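Local structure of oligopeptide-binding protein appA (Bacillus subtilis, 1XOC) at residues S316-F328 against Y466-E479. The protein captures oligopeptides, a nonapeptide among them, outside the cell membrane and delivers them to the App ABC transporter for uptake. Residues are numbered along the deposited sequence; the frame is centred on the assembly and turned at random.
Sequences SWNYPKDIDVPKF and YSKEYEQIYQKIAE
The side-chain amide of Asn-318 lies against the helix, its two ends meeting different residues. OD1 lies 2.7 Å from Ser-467 OG, a hydroxyl that also has Arg-463 O within reach, while ND2 sits 3.6 Å from Tyr-470 CG, the amide plane 77° from that ring. With its CG swung away from the backbone N (chi1 -156°), the amide points between Ser-467 and Tyr-474. The backbone O of Asn-318 lies at the edge of the Tyr-474 ring, in its plane, and takes a weak hydrogen bond from Tyr-474 OH; a water donates to this O and to Ser-467 O. On the neighbouring residue, Trp-317 CH2 reaches Tyr-466 CD2 at 3.6 Å, the rings inclined at 46°.

Farther along, Pro-320 CD rests 3.5 Å from Tyr-474 CE1, and Ile-323 CD1 meets Tyr-474 CB. A phenylalanine in place of Tyr-474 would probably leave Asn-318 O without its weak phenolic bond and the amide N without the oxygen beside it. Val-325 CG1 presses on Ala-478 CB at 3.3 Å, tighter than usual, Pro-326 lays CD 4.0 Å from Ala-478 CB, and Phe-328 brings CE1, on its ring edge, to Ala-478 O.

In the second shell, Ser-316 OG accepts from Asn-318 N at 2.9 Å, an ST turn within the type I beta turn that presents Asn-318. Arg-463 makes a cation-pi contact with Trp-317; Tyr-466 OH is hydrogen-bonded to Pro-425 O, and Tyr-470 OH to Gln-427 N.

On the exposed side, Asp-322 OD2 and Glu-471 OE2 approach to 4.1 Å. Lys-468, salt-bridged to Glu-471, and a water that donates to Glu-471 OE2 and weakly to Asp-322 OD1 probably ease their repulsion. The loop before helix 332-341 is thus fastened to helix 463-480 by polar groups around Asn-318 and largely apolar packing beyond.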
ATOM      1  N   SER A 316       2.653  -0.215  14.736  1.00 28.37           N
ATOM      2  CA  SER A 316       1.253  -0.387  15.036  1.00 28.95           C
ATOM      3  C   SER A 316       1.043  -0.622  16.524  1.00 28.69           C
ATOM      4  O   SER A 316       1.766  -1.408  17.162  1.00 28.63           O
ATOM      5  CB  SER A 316       0.688  -1.576  14.293  1.00 30.04           C
ATOM      6  OG  SER A 316      -0.653  -1.783  14.697  1.00 29.76           O
ATOM      7  N   TRP A 317      -0.013  -0.020  17.064  1.00 29.48           N
ATOM      8  CA  TRP A 317      -0.415  -0.310  18.436  1.00 29.01           C
ATOM      9  C   TRP A 317      -0.816  -1.774  18.593  1.00 29.11           C
ATOM     10  O   TRP A 317      -0.872  -2.280  19.710  1.00 28.45           O
ATOM     11  CB  TRP A 317      -1.562   0.596  18.908  1.00 28.81           C
ATOM     12  CG  TRP A 317      -2.798   0.570  18.066  1.00 28.34           C
ATOM     13  CD1 TRP A 317      -3.121   1.459  17.095  1.00 29.78           C
ATOM     14  CD2 TRP A 317      -3.891  -0.363  18.128  1.00 28.14           C
ATOM     15  NE1 TRP A 317      -4.312   1.133  16.529  1.00 31.68           N
ATOM     16  CE2 TRP A 317      -4.831   0.040  17.167  1.00 29.47           C
ATOM     17  CE3 TRP A 317      -4.178  -1.468  18.913  1.00 29.23           C
ATOM     18  CZ2 TRP A 317      -6.026  -0.650  16.942  1.00 29.31           C
ATOM     19  CZ3 TRP A 317      -5.384  -2.145  18.716  1.00 30.14           C
ATOM     20  CH2 TRP A 317      -6.290  -1.732  17.737  1.00 30.91           C
ATOM     21  N   ASN A 318      -1.106  -2.456  17.493  1.00 29.24           N
ATOM     22  CA  ASN A 318      -1.524  -3.849  17.566  1.00 29.50           C
ATOM     23  C   ASN A 318      -0.371  -4.832  17.424  1.00 30.09           C
ATOM     24  O   ASN A 318      -0.583  -6.046  17.443  1.00 31.56           O
ATOM     25  CB  ASN A 318      -2.548  -4.127  16.471  1.00 30.25           C
ATOM     26  CG  ASN A 318      -3.446  -5.304  16.789  1.00 30.34           C
ATOM     27  OD1 ASN A 318      -3.811  -5.542  17.939  1.00 33.54           O
ATOM     28  ND2 ASN A 318      -3.805  -6.057  15.759  1.00 34.39           N
ATOM     29  N   TYR A 319       0.840  -4.323  17.231  1.00 30.19           N
ATOM     30  CA  TYR A 319       1.978  -5.190  17.019  1.00 30.44           C
ATOM     31  C   TYR A 319       2.202  -5.927  18.324  1.00 30.67           C
ATOM     32  O   TYR A 319       2.253  -5.293  19.386  1.00 30.83           O
ATOM     33  CB  TYR A 319       3.200  -4.387  16.611  1.00 31.55           C
ATOM     34  CG  TYR A 319       4.395  -5.239  16.189  1.00 30.41           C
ATOM     35  CD1 TYR A 319       5.366  -5.615  17.120  1.00 32.83           C
ATOM     36  CD2 TYR A 319       4.542  -5.684  14.882  1.00 30.30           C
ATOM     37  CE1 TYR A 319       6.455  -6.391  16.735  1.00 33.37           C
ATOM     38  CE2 TYR A 319       5.628  -6.433  14.499  1.00 32.07           C
ATOM     39  CZ  TYR A 319       6.576  -6.784  15.418  1.00 34.00           C
ATOM     40  OH  TYR A 319       7.662  -7.553  15.013  1.00 34.68           O
ATOM     41  N   PRO A 320       2.297  -7.264  18.263  1.00 29.82           N
ATOM     42  CA  PRO A 320       2.349  -8.072  19.471  1.00 30.35           C
ATOM     43  C   PRO A 320       3.725  -8.025  20.110  1.00 30.40           C
ATOM     44  O   PRO A 320       4.672  -8.577  19.567  1.00 31.54           O
ATOM     45  CB  PRO A 320       2.009  -9.467  18.958  1.00 29.64           C
ATOM     46  CG  PRO A 320       2.501  -9.479  17.588  1.00 29.51           C
ATOM     47  CD  PRO A 320       2.340  -8.095  17.053  1.00 29.40           C
ATOM     48  N   LYS A 321       3.814  -7.369  21.255  1.00 31.84           N
ATOM     49  CA  LYS A 321       5.080  -7.138  21.936  1.00 32.16           C
ATOM     50  C   LYS A 321       5.708  -8.418  22.514  1.00 32.78           C
ATOM     51  O   LYS A 321       6.935  -8.564  22.531  1.00 32.60           O
ATOM     52  CB  LYS A 321       4.851  -6.120  23.053  1.00 32.49           C
ATOM     53  CG  LYS A 321       6.115  -5.472  23.590  1.00 32.85           C
ATOM     54  CD  LYS A 321       5.896  -3.992  23.894  1.00 32.69           C
ATOM     55  CE  LYS A 321       5.680  -3.165  22.624  1.00 33.03           C
ATOM     56  NZ  LYS A 321       5.741  -1.703  22.928  1.00 33.41           N
ATOM     57  N   ASP A 322       4.864  -9.346  22.957  1.00 33.19           N
ATOM     58  CA  ASP A 322       5.303 -10.489  23.767  1.00 33.40           C
ATOM     59  C   ASP A 322       4.795 -11.834  23.234  1.00 33.48           C
ATOM     60  O   ASP A 322       4.412 -12.713  24.012  1.00 34.03           O
ATOM     61  CB  ASP A 322       4.836 -10.286  25.221  1.00 33.76           C
ATOM     62  CG  ASP A 322       3.347  -9.926  25.321  1.00 34.75           C
ATOM     63  OD1 ASP A 322       2.756 -10.105  26.409  1.00 35.26           O
ATOM     64  OD2 ASP A 322       2.774  -9.466  24.302  1.00 36.47           O
ATOM     65  N   ILE A 323       4.816 -11.991  21.913  1.00 33.21           N
ATOM     66  CA  ILE A 323       4.325 -13.196  21.244  1.00 32.88           C
ATOM     67  C   ILE A 323       5.506 -14.034  20.722  1.00 32.89           C
ATOM     68  O   ILE A 323       6.465 -13.497  20.155  1.00 32.45           O
ATOM     69  CB  ILE A 323       3.373 -12.800  20.074  1.00 32.66           C
ATOM     70  CG1 ILE A 323       2.446 -13.940  19.688  1.00 32.50           C
ATOM     71  CG2 ILE A 323       4.154 -12.328  18.828  1.00 32.43           C
ATOM     72  CD1 ILE A 323       1.658 -13.640  18.421  1.00 32.36           C
ATOM     73  N   ASP A 324       5.450 -15.345  20.919  1.00 32.55           N
ATOM     74  CA  ASP A 324       6.436 -16.227  20.304  1.00 32.58           C
ATOM     75  C   ASP A 324       5.790 -16.921  19.115  1.00 31.63           C
ATOM     76  O   ASP A 324       5.067 -17.882  19.254  1.00 32.04           O
ATOM     77  CB  ASP A 324       6.992 -17.245  21.318  1.00 33.38           C
ATOM     78  CG  ASP A 324       8.223 -16.712  22.102  1.00 35.50           C
ATOM     79  OD1 ASP A 324       8.923 -15.800  21.592  1.00 39.02           O
ATOM     80  OD2 ASP A 324       8.504 -17.224  23.219  1.00 37.45           O
ATOM     81  N   VAL A 325       6.051 -16.403  17.936  1.00 31.18           N
ATOM     82  CA  VAL A 325       5.490 -16.930  16.711  1.00 30.74           C
ATOM     83  C   VAL A 325       6.552 -17.863  16.103  1.00 30.03           C
ATOM     84  O   VAL A 325       7.731 -17.685  16.379  1.00 29.79           O
ATOM     85  CB  VAL A 325       5.116 -15.723  15.792  1.00 30.99           C
ATOM     86  CG1 VAL A 325       5.665 -15.855  14.413  1.00 31.45           C
ATOM     87  CG2 VAL A 325       3.619 -15.491  15.815  1.00 30.85           C
ATOM     88  N   PRO A 326       6.141 -18.881  15.316  1.00 29.34           N
ATOM     89  CA  PRO A 326       7.175 -19.650  14.625  1.00 29.44           C
ATOM     90  C   PRO A 326       7.927 -18.765  13.638  1.00 29.02           C
ATOM     91  O   PRO A 326       7.310 -18.055  12.855  1.00 28.49           O
ATOM     92  CB  PRO A 326       6.396 -20.737  13.870  1.00 28.98           C
ATOM     93  CG  PRO A 326       5.037 -20.285  13.808  1.00 29.96           C
ATOM     94  CD  PRO A 326       4.795 -19.393  15.011  1.00 29.85           C
ATOM     95  N   LYS A 327       9.250 -18.832  13.681  1.00 29.28           N
ATOM     96  CA  LYS A 327      10.097 -17.960  12.876  1.00 29.39           C
ATOM     97  C   LYS A 327      10.665 -18.605  11.623  1.00 29.53           C
ATOM     98  O   LYS A 327      11.002 -17.877  10.692  1.00 28.75           O
ATOM     99  CB  LYS A 327      11.244 -17.441  13.726  1.00 30.03           C
ATOM    100  CG  LYS A 327      10.797 -16.467  14.784  1.00 30.29           C
ATOM    101  CD  LYS A 327      11.991 -16.017  15.567  1.00 31.45           C
ATOM    102  CE  LYS A 327      11.690 -14.816  16.415  1.00 33.29           C
ATOM    103  NZ  LYS A 327      12.987 -14.197  16.818  1.00 36.55           N
ATOM    104  N   PHE A 328      10.780 -19.941  11.601  1.00 28.62           N
ATOM    105  CA  PHE A 328      11.369 -20.659  10.456  1.00 29.34           C
ATOM    106  C   PHE A 328      12.750 -20.088  10.108  1.00 29.63           C
ATOM    107  O   PHE A 328      13.052 -19.773   8.950  1.00 30.58           O
ATOM    108  CB  PHE A 328      10.426 -20.645   9.254  1.00 28.39           C
ATOM    109  CG  PHE A 328       9.071 -21.224   9.559  1.00 28.60           C
ATOM    110  CD1 PHE A 328       7.993 -20.394   9.835  1.00 28.12           C
ATOM    111  CD2 PHE A 328       8.898 -22.598   9.658  1.00 29.35           C
ATOM    112  CE1 PHE A 328       6.757 -20.932  10.141  1.00 27.52           C
ATOM    113  CE2 PHE A 328       7.667 -23.132   9.968  1.00 27.89           C
ATOM    114  CZ  PHE A 328       6.604 -22.295  10.209  1.00 28.63           C
ATOM    115  N   TYR A 466      -9.013  -6.595  21.525  1.00 29.12           N
ATOM    116  CA  TYR A 466      -8.706  -6.742  20.102  1.00 29.13           C
ATOM    117  C   TYR A 466      -7.284  -7.271  19.884  1.00 29.01           C
ATOM    118  O   TYR A 466      -7.083  -8.255  19.181  1.00 29.31           O
ATOM    119  CB  TYR A 466      -8.859  -5.393  19.409  1.00 28.06           C
ATOM    120  CG  TYR A 466      -8.749  -5.415  17.902  1.00 27.92           C
ATOM    121  CD1 TYR A 466      -9.836  -5.767  17.115  1.00 27.07           C
ATOM    122  CD2 TYR A 466      -7.582  -5.021  17.266  1.00 26.41           C
ATOM    123  CE1 TYR A 466      -9.757  -5.750  15.722  1.00 28.43           C
ATOM    124  CE2 TYR A 466      -7.494  -5.016  15.878  1.00 25.33           C
ATOM    125  CZ  TYR A 466      -8.579  -5.380  15.120  1.00 27.57           C
ATOM    126  OH  TYR A 466      -8.526  -5.363  13.741  1.00 28.54           O
ATOM    127  N   SER A 467      -6.304  -6.607  20.484  1.00 29.00           N
ATOM    128  CA  SER A 467      -4.912  -7.009  20.362  1.00 28.95           C
ATOM    129  C   SER A 467      -4.691  -8.415  20.926  1.00 29.01           C
ATOM    130  O   SER A 467      -3.871  -9.173  20.428  1.00 27.15           O
ATOM    131  CB  SER A 467      -4.009  -5.996  21.088  1.00 29.04           C
ATOM    132  OG  SER A 467      -4.125  -4.705  20.513  1.00 28.94           O
ATOM    133  N   LYS A 468      -5.422  -8.773  21.978  1.00 28.65           N
ATOM    134  CA  LYS A 468      -5.223 -10.082  22.596  1.00 29.88           C
ATOM    135  C   LYS A 468      -5.710 -11.186  21.673  1.00 29.97           C
ATOM    136  O   LYS A 468      -5.025 -12.180  21.483  1.00 30.27           O
ATOM    137  CB  LYS A 468      -5.943 -10.159  23.942  1.00 29.72           C
ATOM    138  CG  LYS A 468      -5.559 -11.367  24.815  1.00 30.59           C
ATOM    139  CD  LYS A 468      -4.242 -11.118  25.558  1.00 31.93           C
ATOM    140  CE  LYS A 468      -3.512 -12.411  25.936  1.00 32.48           C
ATOM    141  NZ  LYS A 468      -2.024 -12.284  25.727  1.00 33.20           N
ATOM    142  N   GLU A 469      -6.886 -10.999  21.086  1.00 30.67           N
ATOM    143  CA  GLU A 469      -7.425 -11.969  20.135  1.00 31.60           C
ATOM    144  C   GLU A 469      -6.595 -12.015  18.855  1.00 31.90           C
ATOM    145  O   GLU A 469      -6.498 -13.063  18.206  1.00 32.89           O
ATOM    146  CB  GLU A 469      -8.888 -11.656  19.811  1.00 32.21           C
ATOM    147  CG  GLU A 469      -9.849 -12.182  20.886  1.00 35.46           C
ATOM    148  CD  GLU A 469     -10.097 -13.688  20.780  1.00 38.82           C
ATOM    149  OE1 GLU A 469     -10.230 -14.180  19.630  1.00 41.74           O
ATOM    150  OE2 GLU A 469     -10.180 -14.366  21.833  1.00 41.67           O
ATOM    151  N   TYR A 470      -5.988 -10.885  18.489  1.00 31.82           N
ATOM    152  CA  TYR A 470      -5.114 -10.853  17.316  1.00 31.51           C
ATOM    153  C   TYR A 470      -3.832 -11.655  17.489  1.00 31.73           C
ATOM    154  O   TYR A 470      -3.249 -12.076  16.501  1.00 32.05           O
ATOM    155  CB  TYR A 470      -4.835  -9.416  16.823  1.00 31.16           C
ATOM    156  CG  TYR A 470      -5.490  -9.195  15.482  1.00 31.39           C
ATOM    157  CD1 TYR A 470      -6.773  -8.680  15.382  1.00 30.76           C
ATOM    158  CD2 TYR A 470      -4.852  -9.585  14.316  1.00 31.04           C
ATOM    159  CE1 TYR A 470      -7.401  -8.532  14.143  1.00 31.03           C
ATOM    160  CE2 TYR A 470      -5.466  -9.444  13.085  1.00 30.69           C
ATOM    161  CZ  TYR A 470      -6.740  -8.910  12.992  1.00 32.07           C
ATOM    162  OH  TYR A 470      -7.372  -8.761  11.748  1.00 32.60           O
ATOM    163  N   GLU A 471      -3.393 -11.910  18.715  1.00 31.71           N
ATOM    164  CA  GLU A 471      -2.247 -12.815  18.903  1.00 32.78           C
ATOM    165  C   GLU A 471      -2.485 -14.182  18.221  1.00 32.36           C
ATOM    166  O   GLU A 471      -1.586 -14.743  17.594  1.00 32.38           O
ATOM    167  CB  GLU A 471      -1.955 -13.024  20.390  1.00 32.75           C
ATOM    168  CG  GLU A 471      -1.399 -11.797  21.096  1.00 34.75           C
ATOM    169  CD  GLU A 471      -1.287 -11.966  22.619  1.00 35.84           C
ATOM    170  OE1 GLU A 471      -1.591 -13.066  23.157  1.00 39.59           O
ATOM    171  OE2 GLU A 471      -0.899 -10.978  23.291  1.00 39.91           O
ATOM    172  N   GLN A 472      -3.701 -14.706  18.342  1.00 32.17           N
ATOM    173  CA  GLN A 472      -4.060 -15.965  17.702  1.00 32.31           C
ATOM    174  C   GLN A 472      -4.028 -15.887  16.187  1.00 31.79           C
ATOM    175  O   GLN A 472      -3.669 -16.848  15.533  1.00 31.96           O
ATOM    176  CB  GLN A 472      -5.459 -16.402  18.115  1.00 32.31           C
ATOM    177  CG  GLN A 472      -5.610 -16.700  19.568  1.00 33.40           C
ATOM    178  CD  GLN A 472      -7.002 -17.193  19.886  1.00 34.17           C
ATOM    179  OE1 GLN A 472      -7.461 -18.186  19.314  1.00 37.81           O
ATOM    180  NE2 GLN A 472      -7.688 -16.504  20.797  1.00 37.02           N
ATOM    181  N   ILE A 473      -4.449 -14.761  15.629  1.00 31.33           N
ATOM    182  CA  ILE A 473      -4.460 -14.584  14.171  1.00 31.86           C
ATOM    183  C   ILE A 473      -3.023 -14.551  13.650  1.00 31.92           C
ATOM    184  O   ILE A 473      -2.689 -15.229  12.683  1.00 32.30           O
ATOM    185  CB  ILE A 473      -5.234 -13.314  13.771  1.00 31.52           C
ATOM    186  CG1 ILE A 473      -6.719 -13.503  14.035  1.00 31.01           C
ATOM    187  CG2 ILE A 473      -5.038 -13.002  12.292  1.00 32.07           C
ATOM    188  CD1 ILE A 473      -7.543 -12.197  14.075  1.00 31.69           C
ATOM    189  N   TYR A 474      -2.173 -13.771  14.302  1.00 31.78           N
ATOM    190  CA  TYR A 474      -0.750 -13.757  13.976  1.00 31.44           C
ATOM    191  C   TYR A 474      -0.111 -15.141  14.038  1.00 31.69           C
ATOM    192  O   TYR A 474       0.664 -15.499  13.158  1.00 32.15           O
ATOM    193  CB  TYR A 474      -0.022 -12.818  14.926  1.00 31.69           C
ATOM    194  CG  TYR A 474      -0.374 -11.366  14.755  1.00 30.61           C
ATOM    195  CD1 TYR A 474      -0.447 -10.532  15.854  1.00 33.45           C
ATOM    196  CD2 TYR A 474      -0.583 -10.806  13.490  1.00 33.51           C
ATOM    197  CE1 TYR A 474      -0.745  -9.202  15.711  1.00 33.07           C
ATOM    198  CE2 TYR A 474      -0.887  -9.476  13.342  1.00 32.87           C
ATOM    199  CZ  TYR A 474      -0.942  -8.683  14.451  1.00 33.19           C
ATOM    200  OH  TYR A 474      -1.244  -7.373  14.327  1.00 33.66           O
ATOM    201  N   GLN A 475      -0.419 -15.921  15.073  1.00 31.40           N
ATOM    202  CA  GLN A 475       0.081 -17.290  15.151  1.00 31.43           C
ATOM    203  C   GLN A 475      -0.292 -18.110  13.928  1.00 31.33           C
ATOM    204  O   GLN A 475       0.536 -18.827  13.393  1.00 31.93           O
ATOM    205  CB  GLN A 475      -0.442 -18.010  16.400  1.00 31.59           C
ATOM    206  CG  GLN A 475       0.240 -17.594  17.682  1.00 32.72           C
ATOM    207  CD  GLN A 475       1.674 -18.067  17.802  1.00 33.51           C
ATOM    208  OE1 GLN A 475       2.402 -17.607  18.679  1.00 34.13           O
ATOM    209  NE2 GLN A 475       2.089 -18.987  16.932  1.00 33.85           N
ATOM    210  N   LYS A 476      -1.552 -18.044  13.523  1.00 31.05           N
ATOM    211  CA  LYS A 476      -2.022 -18.847  12.396  1.00 31.34           C
ATOM    212  C   LYS A 476      -1.373 -18.402  11.086  1.00 30.71           C
ATOM    213  O   LYS A 476      -0.945 -19.236  10.299  1.00 30.21           O
ATOM    214  CB  LYS A 476      -3.545 -18.816  12.284  1.00 31.16           C
ATOM    215  CG  LYS A 476      -4.230 -19.567  13.425  1.00 32.39           C
ATOM    216  CD  LYS A 476      -5.658 -19.980  13.084  1.00 33.09           C
ATOM    217  CE  LYS A 476      -6.255 -20.875  14.166  1.00 32.47           C
ATOM    218  NZ  LYS A 476      -5.612 -22.225  14.257  1.00 33.82           N
ATOM    219  N   ILE A 477      -1.289 -17.100  10.858  1.00 31.19           N
ATOM    220  CA  ILE A 477      -0.645 -16.604   9.635  1.00 31.21           C
ATOM    221  C   ILE A 477       0.835 -16.983   9.619  1.00 31.40           C
ATOM    222  O   ILE A 477       1.363 -17.457   8.610  1.00 31.14           O
ATOM    223  CB  ILE A 477      -0.855 -15.083   9.470  1.00 31.02           C
ATOM    224  CG1 ILE A 477      -2.341 -14.815   9.264  1.00 31.81           C
ATOM    225  CG2 ILE A 477      -0.044 -14.528   8.278  1.00 31.93           C
ATOM    226  CD1 ILE A 477      -2.760 -13.395   9.429  1.00 32.06           C
ATOM    227  N   ALA A 478       1.513 -16.780  10.740  1.00 31.79           N
ATOM    228  CA  ALA A 478       2.916 -17.187  10.853  1.00 32.05           C
ATOM    229  C   ALA A 478       3.104 -18.683  10.598  1.00 32.57           C
ATOM    230  O   ALA A 478       3.950 -19.077   9.808  1.00 32.80           O
ATOM    231  CB  ALA A 478       3.477 -16.798  12.202  1.00 32.82           C
ATOM    232  N   GLU A 479       2.304 -19.520  11.240  1.00 32.43           N
ATOM    233  CA  GLU A 479       2.408 -20.966  11.025  1.00 32.18           C
ATOM    234  C   GLU A 479       2.205 -21.332   9.549  1.00 32.18           C
ATOM    235  O   GLU A 479       2.908 -22.180   9.009  1.00 33.20           O
ATOM    236  CB  GLU A 479       1.402 -21.722  11.910  1.00 32.97           C
ATOM    237  CG  GLU A 479       1.207 -23.216  11.553  1.00 34.93           C
ATOM    238  CD  GLU A 479       2.431 -24.107  11.822  1.00 39.55           C
ATOM    239  OE1 GLU A 479       3.425 -23.615  12.408  1.00 42.52           O
ATOM    240  OE2 GLU A 479       2.389 -25.315  11.461  1.00 42.30           O
TER
HETATM  241  O   HOH W   1      -1.603  -8.104  19.080  1.00 33.45           O
HETATM  242  O   HOH W   2       0.564 -11.960  25.098  1.00 59.04           O